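Local coordinates for protein GCN5-related N-acetyltransferase (Kribbella flavida, PDB 4IUS) that probably transfers acyl groups other than amino-acyl groups, as expected of a member of the GCN5-related N-acetyltransferase (GNAT) family, at residues S78-E83 and A247-D252; R103-A108 and W224-D229; I6-A11 and E83-G88; V25-L30 and L63-K68. The protein carries 1 engineered substitution. All coordinates share one frame; numbering follows the deposited sequence. Where two conformers were deposited one is given.

Contact 1. Residues S78-E83 and A247-D252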
loop_
_atom_site.group_PDB
_atom_site.type_symbol
_atom_site.label_atom_id
_atom_site.label_comp_id
_atom_site.label_asym_id
_atom_site.label_seq_id
_atom_site.Cartn_x
_atom_site.Cartn_y
_atom_site.Cartn_z
ATOM N N SER A 78 13.298 4.047 6.429
ATOM C CA SER A 78 13.042 3.585 5.064
ATOM C C SER A 78 12.286 4.666 4.372
ATOM O O SER A 78 11.728 5.560 4.992
ATOM C CB SER A 78 12.261 2.267 5.017
ATOM O OG SER A 78 11.040 2.361 5.658
ATOM N N ALA A 79 12.252 4.591 3.042
ATOM C CA ALA A 79 11.573 5.560 2.231
ATOM C C ALA A 79 10.816 4.851 1.110
ATOM O O ALA A 79 11.289 3.802 0.608
ATOM C CB ALA A 79 12.560 6.559 1.622
ATOM N N GLU A 80 9.687 5.398 0.731
ATOM C CA GLU A 80 8.909 4.875 -0.394
ATOM C C GLU A 80 8.605 6.035 -1.329
ATOM O O GLU A 80 8.039 7.030 -0.897
ATOM C CB GLU A 80 7.611 4.223 0.055
ATOM C CG GLU A 80 7.762 2.930 0.843
ATOM C CD GLU A 80 6.417 2.168 0.960
ATOM O OE1 GLU A 80 5.371 2.660 0.449
ATOM O OE2 GLU A 80 6.430 1.071 1.538
ATOM N N LEU A 81 8.984 5.888 -2.584
ATOM C CA LEU A 81 8.772 6.868 -3.622
ATOM C C LEU A 81 7.995 6.251 -4.771
ATOM O O LEU A 81 7.900 5.036 -4.914
ATOM C CB LEU A 81 10.087 7.438 -4.140
ATOM C CG LEU A 81 11.016 8.068 -3.098
ATOM C CD1 LEU A 81 12.338 8.464 -3.744
ATOM C CD2 LEU A 81 10.335 9.242 -2.439
ATOM N N VAL A 82 7.475 7.101 -5.629
ATOM C CA VAL A 82 6.930 6.697 -6.923
ATOM C C VAL A 82 7.827 7.375 -7.951
ATOM O O VAL A 82 7.885 8.603 -7.996
ATOM C CB VAL A 82 5.439 7.087 -7.077
ATOM C CG1 VAL A 82 4.958 6.617 -8.466
ATOM C CG2 VAL A 82 4.596 6.488 -5.961
ATOM N N GLU A 83 8.564 6.602 -8.730
ATOM C CA GLU A 83 9.603 7.186 -9.578
ATOM C C GLU A 83 9.067 8.274 -10.493
ATOM O O GLU A 83 9.689 9.304 -10.667
ATOM C CB GLU A 83 10.299 6.079 -10.384
ATOM C CG GLU A 83 11.334 6.576 -11.374
ATOM C CD GLU A 83 12.542 7.271 -10.733
ATOM O OE1 GLU A 83 12.920 6.931 -9.587
ATOM O OE2 GLU A 83 13.102 8.189 -11.405
ATOM N N ALA A 247 7.006 1.949 -8.065
ATOM C CA ALA A 247 7.385 2.287 -6.707
ATOM C C ALA A 247 8.874 2.038 -6.534
ATOM O O ALA A 247 9.489 1.270 -7.280
ATOM C CB ALA A 247 6.561 1.456 -5.724
ATOM N N VAL A 248 9.450 2.697 -5.552
ATOM C CA VAL A 248 10.854 2.486 -5.195
ATOM C C VAL A 248 10.909 2.416 -3.667
ATOM O O VAL A 248 10.414 3.306 -3.011
ATOM C CB VAL A 248 11.748 3.653 -5.656
ATOM C CG1 VAL A 248 13.204 3.210 -5.467
ATOM C CG2 VAL A 248 11.516 3.996 -7.153
ATOM N N HIS A 249 11.430 1.318 -3.138
ATOM C CA HIS A 249 11.530 1.095 -1.693
ATOM C C HIS A 249 12.994 1.126 -1.335
ATOM O O HIS A 249 13.790 0.365 -1.870
ATOM C CB HIS A 249 10.919 -0.257 -1.305
ATOM C CG HIS A 249 9.437 -0.337 -1.506
ATOM N ND1 HIS A 249 8.714 -1.412 -1.122
ATOM C CD2 HIS A 249 8.530 0.605 -1.946
ATOM C CE1 HIS A 249 7.414 -1.186 -1.401
ATOM N NE2 HIS A 249 7.296 0.039 -1.905
ATOM N N LEU A 250 13.352 2.037 -0.445
ATOM C CA LEU A 250 14.716 2.288 -0.005
ATOM C C LEU A 250 14.861 2.098 1.496
ATOM O O LEU A 250 13.949 2.429 2.255
ATOM C CB LEU A 250 15.140 3.732 -0.328
ATOM C CG LEU A 250 14.985 4.171 -1.788
ATOM C CD1 LEU A 250 13.703 4.961 -2.074
ATOM C CD2 LEU A 250 16.224 4.983 -2.183
ATOM N N GLY A 251 16.024 1.624 1.910
ATOM C CA GLY A 251 16.326 1.549 3.309
ATOM C C GLY A 251 17.678 2.152 3.676
ATOM O O GLY A 251 18.611 2.126 2.889
ATOM N N ASP A 252 17.789 2.637 4.903
ATOM C CA ASP A 252 19.062 3.047 5.475
ATOM C C ASP A 252 19.898 1.822 5.827
ATOM O O ASP A 252 19.421 0.680 5.879
ATOM C CB ASP A 252 18.859 3.923 6.701
ATOM C CG ASP A 252 19.043 5.382 6.432
ATOM O OD1 ASP A 252 19.149 5.803 5.280
ATOM O OD2 ASP A 252 19.016 6.142 7.428
HETATM O O HOH W 1 4.727 1.245 -2.560
#
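The imidazole of H249 lies against the carboxylate of E80, stacked with it at an interplanar angle of 8°, the two side chains running alongside each other. In the conformer of E80 described, one of two, OE2 sits over a ring face near its rim and CG comes to 3.7 Å from H249 CD2. In H249, CG stands opposite the carbonyl carbon (chi1 -67°); E80 does the same, and this common turn brings the flat groups together. A water in the ring plane bonds H249 NE2 at 2.9 Å and, weakly, E80 OE1, while ND1 of H249 bonds to O of R261. Strands 78-82 and 247-251 are antiparallel, with A79-L250 and L81-V248 as hydrogen-bonded pairs; the bond from L81 N to V248 O is 3.0 Å long and nearly straight. On the other face L81 CD1 meets L250 CD1 at 4.1 Å, under helix 89-95. Replacing H249, a leucine would probably leave the R261 carbonyl and the water without their mate and E80 without its stacking surface. This strand pair thus has two unlike sides: a polar, water-bridged one carrying the stack, and an apolar one held by leucine and valine packing.

Contact 2. Residues R103-A108 and W224-D229. With EDO (1,2-ethanediol), chain E.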
loop_
_atom_site.group_PDB
_atom_site.type_symbol
_atom_site.label_atom_id
_atom_site.label_comp_id
_atom_site.label_asym_id
_atom_site.label_seq_id
_atom_site.Cartn_x
_atom_site.Cartn_y
_atom_site.Cartn_z
ATOM N N ARG A 103 11.870 -2.231 -6.672
ATOM C CA ARG A 103 11.111 -1.289 -7.478
ATOM C C ARG A 103 9.838 -1.971 -7.897
ATOM O O ARG A 103 9.646 -2.345 -9.060
ATOM C CB ARG A 103 11.893 -0.792 -8.683
ATOM C CG ARG A 103 13.006 0.156 -8.288
ATOM C CD ARG A 103 13.839 0.599 -9.478
ATOM N NE ARG A 103 14.627 -0.506 -10.005
ATOM C CZ ARG A 103 15.301 -0.467 -11.170
ATOM N NH1 ARG A 103 15.270 0.613 -11.947
ATOM N NH2 ARG A 103 15.995 -1.523 -11.566
ATOM N N PRO A 104 8.930 -2.154 -6.962
ATOM C CA PRO A 104 7.712 -2.898 -7.331
ATOM C C PRO A 104 6.800 -2.108 -8.252
ATOM O O PRO A 104 6.700 -0.890 -8.165
ATOM C CB PRO A 104 7.039 -3.151 -6.003
ATOM C CG PRO A 104 7.801 -2.445 -4.963
ATOM C CD PRO A 104 8.972 -1.783 -5.543
ATOM N N PRO A 105 6.060 -2.814 -9.103
ATOM C CA PRO A 105 5.151 -2.124 -9.987
ATOM C C PRO A 105 3.897 -1.696 -9.256
ATOM O O PRO A 105 3.399 -2.440 -8.394
ATOM C CB PRO A 105 4.869 -3.180 -11.064
ATOM C CG PRO A 105 4.977 -4.470 -10.302
ATOM C CD PRO A 105 6.065 -4.244 -9.303
ATOM N N LEU A 106 3.347 -0.568 -9.660
ATOM C CA LEU A 106 2.057 -0.133 -9.183
ATOM C C LEU A 106 1.061 -0.345 -10.315
ATOM O O LEU A 106 1.200 0.224 -11.400
ATOM C CB LEU A 106 2.050 1.334 -8.760
ATOM C CG LEU A 106 2.996 1.730 -7.642
ATOM C CD1 LEU A 106 2.562 3.113 -7.146
ATOM C CD2 LEU A 106 2.993 0.696 -6.508
ATOM N N LEU A 107 0.085 -1.199 -10.043
ATOM C CA LEU A 107 -0.979 -1.542 -10.968
ATOM C C LEU A 107 -2.230 -0.786 -10.557
ATOM O O LEU A 107 -2.460 -0.569 -9.373
ATOM C CB LEU A 107 -1.284 -3.023 -10.953
ATOM C CG LEU A 107 -0.110 -4.040 -11.091
ATOM C CD1 LEU A 107 -0.631 -5.488 -11.160
ATOM C CD2 LEU A 107 0.873 -3.734 -12.171
ATOM N N ALA A 108 -3.007 -0.313 -11.510
ATOM C CA ALA A 108 -4.172 0.501 -11.190
ATOM C C ALA A 108 -5.374 0.150 -12.052
ATOM O O ALA A 108 -5.215 -0.365 -13.159
ATOM C CB ALA A 108 -3.879 2.011 -11.240
ATOM N N TRP A 224 -5.297 1.200 -6.661
ATOM C CA TRP A 224 -4.000 0.715 -7.042
ATOM C C TRP A 224 -3.533 -0.332 -6.076
ATOM O O TRP A 224 -4.000 -0.413 -4.941
ATOM C CB TRP A 224 -2.968 1.831 -7.186
ATOM C CG TRP A 224 -2.611 2.508 -5.915
ATOM C CD1 TRP A 224 -3.271 3.561 -5.296
ATOM C CD2 TRP A 224 -1.543 2.149 -5.013
ATOM N NE1 TRP A 224 -2.659 3.883 -4.108
ATOM C CE2 TRP A 224 -1.601 3.077 -3.901
ATOM C CE3 TRP A 224 -0.542 1.164 -5.024
ATOM C CZ2 TRP A 224 -0.682 3.028 -2.851
ATOM C CZ3 TRP A 224 0.355 1.117 -3.941
ATOM C CH2 TRP A 224 0.285 2.014 -2.895
ATOM N N LEU A 225 -2.629 -1.173 -6.543
ATOM C CA LEU A 225 -1.969 -2.180 -5.714
ATOM C C LEU A 225 -0.588 -2.479 -6.221
ATOM O O LEU A 225 -0.235 -2.130 -7.343
ATOM C CB LEU A 225 -2.769 -3.455 -5.624
ATOM C CG LEU A 225 -3.081 -4.217 -6.893
ATOM C CD1 LEU A 225 -1.884 -5.106 -7.317
ATOM C CD2 LEU A 225 -4.358 -5.053 -6.743
ATOM N N THR A 226 0.220 -3.046 -5.335
ATOM C CA THR A 226 1.458 -3.628 -5.744
ATOM C C THR A 226 1.395 -5.142 -5.510
ATOM O O THR A 226 0.871 -5.587 -4.508
ATOM C CB THR A 226 2.646 -2.937 -5.078
ATOM O OG1 THR A 226 3.804 -3.404 -5.743
ATOM C CG2 THR A 226 2.763 -3.258 -3.604
ATOM N N PRO A 227 1.839 -5.953 -6.481
ATOM C CA PRO A 227 1.633 -7.402 -6.463
ATOM C C PRO A 227 2.719 -8.168 -5.768
ATOM O O PRO A 227 3.773 -7.618 -5.499
ATOM C CB PRO A 227 1.700 -7.772 -7.967
ATOM C CG PRO A 227 2.621 -6.790 -8.539
ATOM C CD PRO A 227 2.368 -5.514 -7.781
ATOM N N GLY A 228 2.431 -9.449 -5.518
ATOM C CA GLY A 228 3.434 -10.467 -5.188
ATOM C C GLY A 228 3.721 -10.601 -3.705
ATOM O O GLY A 228 4.500 -11.463 -3.288
ATOM N N ASP A 229 3.082 -9.765 -2.896
ATOM C CA ASP A 229 3.435 -9.654 -1.480
ATOM C C ASP A 229 3.008 -10.862 -0.675
ATOM O O ASP A 229 3.556 -11.123 0.402
ATOM C CB ASP A 229 2.841 -8.361 -0.881
ATOM C CG ASP A 229 3.558 -7.085 -1.363
ATOM O OD1 ASP A 229 4.753 -7.165 -1.776
ATOM O OD2 ASP A 229 2.926 -5.990 -1.306
HETATM C C1 EDO E . -4.282 5.274 -0.667
HETATM O O1 EDO E . -3.171 5.503 -1.552
HETATM C C2 EDO E . -4.889 6.620 -0.288
HETATM O O2 EDO E . -4.378 7.084 0.979
#
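T226 meets P105 through a hydroxyl bond: in the conformer described, OG1 donates to P105 O at 2.8 Å from above the carbonyl plane. The turn of OG1 away from its own nitrogen (chi1 -169°) carries it over P105, where it also touches P104 CB at 3.3 Å. Next along the strands, L107 and L225 form an antiparallel hydrogen-bonded pair; L107 N reaches L225 O at 2.9 Å, almost in line with the C=O bond. Beyond the backbone, P105 CG packs on P227 CG at 3.7 Å, extending the apolar side made by L107 CD1 and L225 CD1. On the other side of the sheet, W224 swings its CG between backbone N and carbonyl carbon (chi1 67°), so that the indole lies alongside L106. L106 CD1 stands over a ring face near its rim, and CD2 approaches CZ3 obliquely at 3.7 Å. At the indole edge, in plane, NE1 donates to O1 of an ethanediol at 3.1 Å, probably a crystallisation additive, which also bonds A13 O. With an alanine here, L106 would probably lose the flat surface it packs on and a gap would open beneath helix 6-19. That helix covers the indole with I10 and Q14, while Y236 and Y241 back L107. Strand 99-109 lies between 242-251 and 222-225, and 222-225 runs parallel to 185-193, joined to it through helix 202-216 as in the beta-alpha-beta crossover of the GNAT fold.

Contact 3. Residues I6-A11 and E83-G88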
loop_
_atom_site.group_PDB
_atom_site.type_symbol
_atom_site.label_atom_id
_atom_site.label_comp_id
_atom_site.label_asym_id
_atom_site.label_seq_id
_atom_site.Cartn_x
_atom_site.Cartn_y
_atom_site.Cartn_z
ATOM N N ILE A 6 -1.022 10.251 -13.262
ATOM C CA ILE A 6 -1.494 9.229 -12.335
ATOM C C ILE A 6 -0.438 8.945 -11.247
ATOM O O ILE A 6 -0.784 8.705 -10.088
ATOM C CB ILE A 6 -1.937 7.947 -13.081
ATOM C CG1 ILE A 6 -2.666 6.999 -12.127
ATOM C CG2 ILE A 6 -0.746 7.223 -13.761
ATOM C CD1 ILE A 6 -3.298 5.815 -12.837
ATOM N N ALA A 7 0.862 8.928 -11.583
ATOM C CA ALA A 7 1.893 8.631 -10.580
ATOM C C ALA A 7 1.860 9.672 -9.451
ATOM O O ALA A 7 1.894 9.347 -8.262
ATOM C CB ALA A 7 3.268 8.545 -11.229
ATOM N N ALA A 8 1.837 10.935 -9.832
ATOM C CA ALA A 8 1.746 12.018 -8.863
ATOM C C ALA A 8 0.448 11.966 -8.069
ATOM O O ALA A 8 0.466 12.233 -6.865
ATOM C CB ALA A 8 1.929 13.393 -9.529
ATOM N N ARG A 9 -0.675 11.622 -8.726
ATOM C CA ARG A 9 -1.942 11.515 -8.011
ATOM C C ARG A 9 -1.843 10.439 -6.925
ATOM O O ARG A 9 -2.293 10.651 -5.792
ATOM C CB ARG A 9 -3.039 11.204 -8.993
ATOM C CG ARG A 9 -4.386 11.148 -8.315
ATOM C CD ARG A 9 -5.511 10.844 -9.262
ATOM N NE ARG A 9 -6.745 10.666 -8.510
ATOM C CZ ARG A 9 -7.814 10.067 -8.998
ATOM N NH1 ARG A 9 -7.825 9.571 -10.231
ATOM N NH2 ARG A 9 -8.855 9.888 -8.213
ATOM N N ILE A 10 -1.266 9.286 -7.258
ATOM C CA ILE A 10 -1.146 8.194 -6.321
ATOM C C ILE A 10 -0.208 8.573 -5.182
ATOM O O ILE A 10 -0.535 8.394 -3.991
ATOM C CB ILE A 10 -0.665 6.917 -7.000
ATOM C CG1 ILE A 10 -1.815 6.374 -7.893
ATOM C CG2 ILE A 10 -0.214 5.876 -5.982
ATOM C CD1 ILE A 10 -1.391 5.223 -8.794
ATOM N N ALA A 11 0.940 9.166 -5.493
ATOM C CA ALA A 11 1.890 9.560 -4.437
ATOM C C ALA A 11 1.268 10.585 -3.494
ATOM O O ALA A 11 1.451 10.532 -2.277
ATOM C CB ALA A 11 3.181 10.072 -5.052
ATOM N N GLU A 83 8.564 6.602 -8.730
ATOM C CA GLU A 83 9.603 7.186 -9.578
ATOM C C GLU A 83 9.067 8.274 -10.493
ATOM O O GLU A 83 9.689 9.304 -10.667
ATOM C CB GLU A 83 10.299 6.079 -10.384
ATOM C CG GLU A 83 11.334 6.576 -11.374
ATOM C CD GLU A 83 12.542 7.271 -10.733
ATOM O OE1 GLU A 83 12.920 6.931 -9.587
ATOM O OE2 GLU A 83 13.102 8.189 -11.405
ATOM N N GLU A 84 7.921 8.023 -11.128
ATOM C CA GLU A 84 7.389 8.951 -12.107
ATOM C C GLU A 84 6.838 10.218 -11.485
ATOM O O GLU A 84 6.687 11.221 -12.129
ATOM C CB GLU A 84 6.341 8.269 -12.986
ATOM C CG GLU A 84 6.848 7.068 -13.791
ATOM C CD GLU A 84 6.814 5.720 -13.057
ATOM O OE1 GLU A 84 6.507 5.691 -11.839
ATOM O OE2 GLU A 84 7.170 4.678 -13.706
ATOM N N ALA A 85 6.536 10.170 -10.192
ATOM C CA ALA A 85 6.061 11.342 -9.450
ATOM C C ALA A 85 7.244 12.285 -9.117
ATOM O O ALA A 85 7.058 13.479 -9.004
ATOM C CB ALA A 85 5.381 10.937 -8.144
ATOM N N ASN A 86 8.434 11.719 -8.905
ATOM C CA ASN A 86 9.621 12.508 -8.554
ATOM C C ASN A 86 10.873 11.923 -9.237
ATOM O O ASN A 86 11.741 11.308 -8.580
ATOM C CB ASN A 86 9.792 12.570 -7.029
ATOM C CG ASN A 86 8.665 13.301 -6.340
ATOM O OD1 ASN A 86 7.706 12.681 -5.895
ATOM N ND2 ASN A 86 8.767 14.616 -6.280
ATOM N N PRO A 87 10.965 12.108 -10.562
ATOM C CA PRO A 87 12.009 11.405 -11.277
ATOM C C PRO A 87 13.399 11.794 -10.748
ATOM O O PRO A 87 13.699 12.976 -10.582
ATOM C CB PRO A 87 11.819 11.864 -12.718
ATOM C CG PRO A 87 10.395 12.243 -12.817
ATOM C CD PRO A 87 9.989 12.744 -11.470
ATOM N N GLY A 88 14.228 10.791 -10.526
ATOM C CA GLY A 88 15.602 10.951 -10.068
ATOM C C GLY A 88 15.795 11.083 -8.583
ATOM O O GLY A 88 16.947 11.056 -8.125
#
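A7 and A85 carry an apolar contact that involves no hydrogen bond between the segments. The methyl of A85 faces the helix and settles among three alanines: its CB is 3.9 Å from A8 CA, 3.9 Å from A11 CB and 3.8 Å from the carbonyl O of A7. The methyl of A7, pointing back at the loop, touches E84 CB at 3.6 Å and lies near A85 N. With nothing larger than methyl groups at the centre, the backbones draw close, A8 CA and A85 CA being 4.4 Å apart. Polar bonds shape the loop itself. E84 offers the helix only its CB; the chain bends at chi2 (86°), and its carboxylate hydrogen-bonds with T246 OG1. E83 turns its acid the other way, and OE2 accepts from G88 N at 3.0 Å on the syn side, 28° out of the carboxylate plane. G88 is at the N-cap position of helix 89-95, so this bond ties the end of strand 78-82 to the start of the helix. A weak bond from N86 N to E83 O rounds off the turn, and N86 ND2 holds E49 O. Here an alanine face of helix 6-19 lies against a strand-to-helix connection, with A7 and A11 also touching V82 of strand 78-82: close packing of a small-residue helix face on a loop, beside the mixed sheet of an alpha/beta fold.

Contact 4. Residues V25-L30 and L63-K68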
loop_
_atom_site.group_PDB
_atom_site.type_symbol
_atom_site.label_atom_id
_atom_site.label_comp_id
_atom_site.label_asym_id
_atom_site.label_seq_id
_atom_site.Cartn_x
_atom_site.Cartn_y
_atom_site.Cartn_z
ATOM N N VAL A 25 7.830 15.458 9.644
ATOM C CA VAL A 25 9.113 16.186 9.660
ATOM C C VAL A 25 9.423 16.573 8.208
ATOM O O VAL A 25 9.967 15.776 7.431
ATOM C CB VAL A 25 10.230 15.338 10.267
ATOM C CG1 VAL A 25 11.556 16.104 10.214
ATOM C CG2 VAL A 25 9.834 14.934 11.689
ATOM N N VAL A 26 8.944 17.735 7.801
ATOM C CA VAL A 26 9.129 18.179 6.420
ATOM C C VAL A 26 10.517 18.796 6.286
ATOM O O VAL A 26 10.926 19.646 7.063
ATOM C CB VAL A 26 8.083 19.204 5.975
ATOM C CG1 VAL A 26 8.376 19.698 4.544
ATOM C CG2 VAL A 26 6.678 18.595 6.070
ATOM N N ALA A 27 11.264 18.364 5.289
ATOM C CA ALA A 27 12.621 18.909 5.037
ATOM C C ALA A 27 12.797 18.943 3.521
ATOM O O ALA A 27 13.143 17.924 2.909
ATOM C CB ALA A 27 13.694 18.066 5.718
ATOM N N GLY A 28 12.560 20.108 2.936
ATOM C CA GLY A 28 12.746 20.235 1.499
ATOM C C GLY A 28 11.894 19.244 0.721
ATOM O O GLY A 28 10.694 19.212 0.915
ATOM N N PRO A 29 12.511 18.432 -0.142
ATOM C CA PRO A 29 11.700 17.560 -0.947
ATOM C C PRO A 29 11.279 16.281 -0.270
ATOM O O PRO A 29 10.630 15.467 -0.905
ATOM C CB PRO A 29 12.617 17.246 -2.122
ATOM C CG PRO A 29 13.969 17.253 -1.503
ATOM C CD PRO A 29 13.947 18.358 -0.516
ATOM N N LEU A 30 11.629 16.095 1.004
ATOM C CA LEU A 30 11.282 14.861 1.723
ATOM C C LEU A 30 10.403 15.191 2.925
ATOM O O LEU A 30 10.517 16.267 3.515
ATOM C CB LEU A 30 12.545 14.180 2.257
ATOM C CG LEU A 30 13.591 13.822 1.227
ATOM C CD1 LEU A 30 14.815 13.285 1.933
ATOM C CD2 LEU A 30 13.015 12.865 0.225
ATOM N N LEU A 63 17.793 14.631 4.283
ATOM C CA LEU A 63 17.937 13.306 4.772
ATOM C C LEU A 63 18.511 13.289 6.192
ATOM O O LEU A 63 18.069 12.497 7.014
ATOM C CB LEU A 63 18.738 12.488 3.745
ATOM C CG LEU A 63 18.880 11.014 3.990
ATOM C CD1 LEU A 63 17.532 10.320 4.098
ATOM C CD2 LEU A 63 19.654 10.402 2.855
ATOM N N GLU A 64 19.525 14.096 6.453
ATOM C CA GLU A 64 20.049 14.129 7.803
ATOM C C GLU A 64 19.045 14.657 8.800
ATOM O O GLU A 64 19.000 14.158 9.922
ATOM C CB GLU A 64 21.331 14.939 7.843
ATOM C CG GLU A 64 22.466 14.317 7.063
ATOM C CD GLU A 64 22.767 12.911 7.532
ATOM O OE1 GLU A 64 22.832 12.723 8.756
ATOM O OE2 GLU A 64 22.864 11.989 6.693
ATOM N N THR A 65 18.235 15.617 8.400
ATOM C CA THR A 65 17.200 16.140 9.263
ATOM C C THR A 65 16.199 15.031 9.657
ATOM O O THR A 65 15.814 14.867 10.815
ATOM C CB THR A 65 16.475 17.312 8.588
ATOM O OG1 THR A 65 17.420 18.363 8.357
ATOM C CG2 THR A 65 15.313 17.839 9.419
ATOM N N ILE A 66 15.767 14.269 8.665
ATOM C CA ILE A 66 14.850 13.186 8.903
ATOM C C ILE A 66 15.494 12.059 9.682
ATOM O O ILE A 66 14.907 11.510 10.629
ATOM C CB ILE A 66 14.194 12.728 7.584
ATOM C CG1 ILE A 66 13.320 13.891 7.045
ATOM C CG2 ILE A 66 13.438 11.412 7.795
ATOM C CD1 ILE A 66 12.925 13.767 5.615
ATOM N N ARG A 67 16.726 11.714 9.340
ATOM C CA ARG A 67 17.466 10.681 10.091
ATOM C C ARG A 67 17.558 11.077 11.560
ATOM O O ARG A 67 17.431 10.201 12.429
ATOM C CB ARG A 67 18.852 10.442 9.526
ATOM C CG ARG A 67 18.849 9.653 8.246
ATOM C CD ARG A 67 20.229 9.606 7.605
ATOM N NE ARG A 67 20.251 8.675 6.496
ATOM C CZ ARG A 67 21.044 8.732 5.439
ATOM N NH1 ARG A 67 21.884 9.753 5.268
ATOM N NH2 ARG A 67 20.936 7.805 4.508
ATOM N N LYS A 68 17.828 12.351 11.851
ATOM C CA LYS A 68 17.921 12.822 13.239
ATOM C C LYS A 68 16.617 12.575 13.985
ATOM O O LYS A 68 16.586 12.157 15.146
ATOM C CB LYS A 68 18.273 14.335 13.262
ATOM C CG LYS A 68 18.496 14.947 14.658
ATOM C CD LYS A 68 19.231 16.294 14.612
ATOM C CE LYS A 68 18.405 17.468 14.053
ATOM N NZ LYS A 68 19.185 18.756 14.057
#
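V25 and A27 belong to a strand that runs almost antiparallel to the helix carrying T65 and I66: the short axes of strand 25-27 and helix 63-68 pass 8.3 Å apart, with their directions at 165°. A type II' turn from A27 to L30, with G28 and P29 at its corners, folds the chain back. Two backbone bonds close this tight hairpin, A27 N to L30 O at 2.8 Å and L30 N to A27 O at 3.0 Å. L30 therefore returns beside A27, and both point their CB at the helix. I66 fills the space before them. Its CG1 stands beside the backbone N (chi1 -65°) and the chain continues extended, driving CD1 into L30 CB at 3.4 Å, tighter than an ordinary carbon contact; the two side chains cross at about a right angle. Back along the strand, away from the turn, V25 CG1 meets I66 CG1 at 4.2 Å. T65 contributes its methyl branch: CG2 lies 4.0 Å from A27 CB, while OG1 bonds to O of W61 one turn back in the helix. L30 CD1 reaches toward the start of the segment, 4.0 Å from L63 N. On a different side of the helix R67 salt-bridges to E64 in the conformer given, and also to D252. The hairpin of strands 22-27 and 30-35 thus lays one face of its three-stranded sheet on helix 59-71, whose W61, A62 and A69 extend the packing, while L89 and L93 of helix 89-95 touch L30.

Helix 6-19 comes first, and contact 3 closes the loop from it to residues 83-88, just past strand 78-82. Within that loop contact 4 makes a shorter closure, joining the hairpin at 25-30 to helix 59-71. Contact 1 opens at 78-83, shares E83 with contact 3 and crosses it, closing only at 247-252 near the C terminus. Contact 2 opens and closes inside that span. Contacts 1 and 2 fasten neighbouring strands of one mixed sheet, linked by A247 with P104. Helix 6-19 spans contacts 1 and 2, through A7 and A11 on V82 and I10 on W224, and the R67-D252 salt bridge joins contact 4 to contact 1.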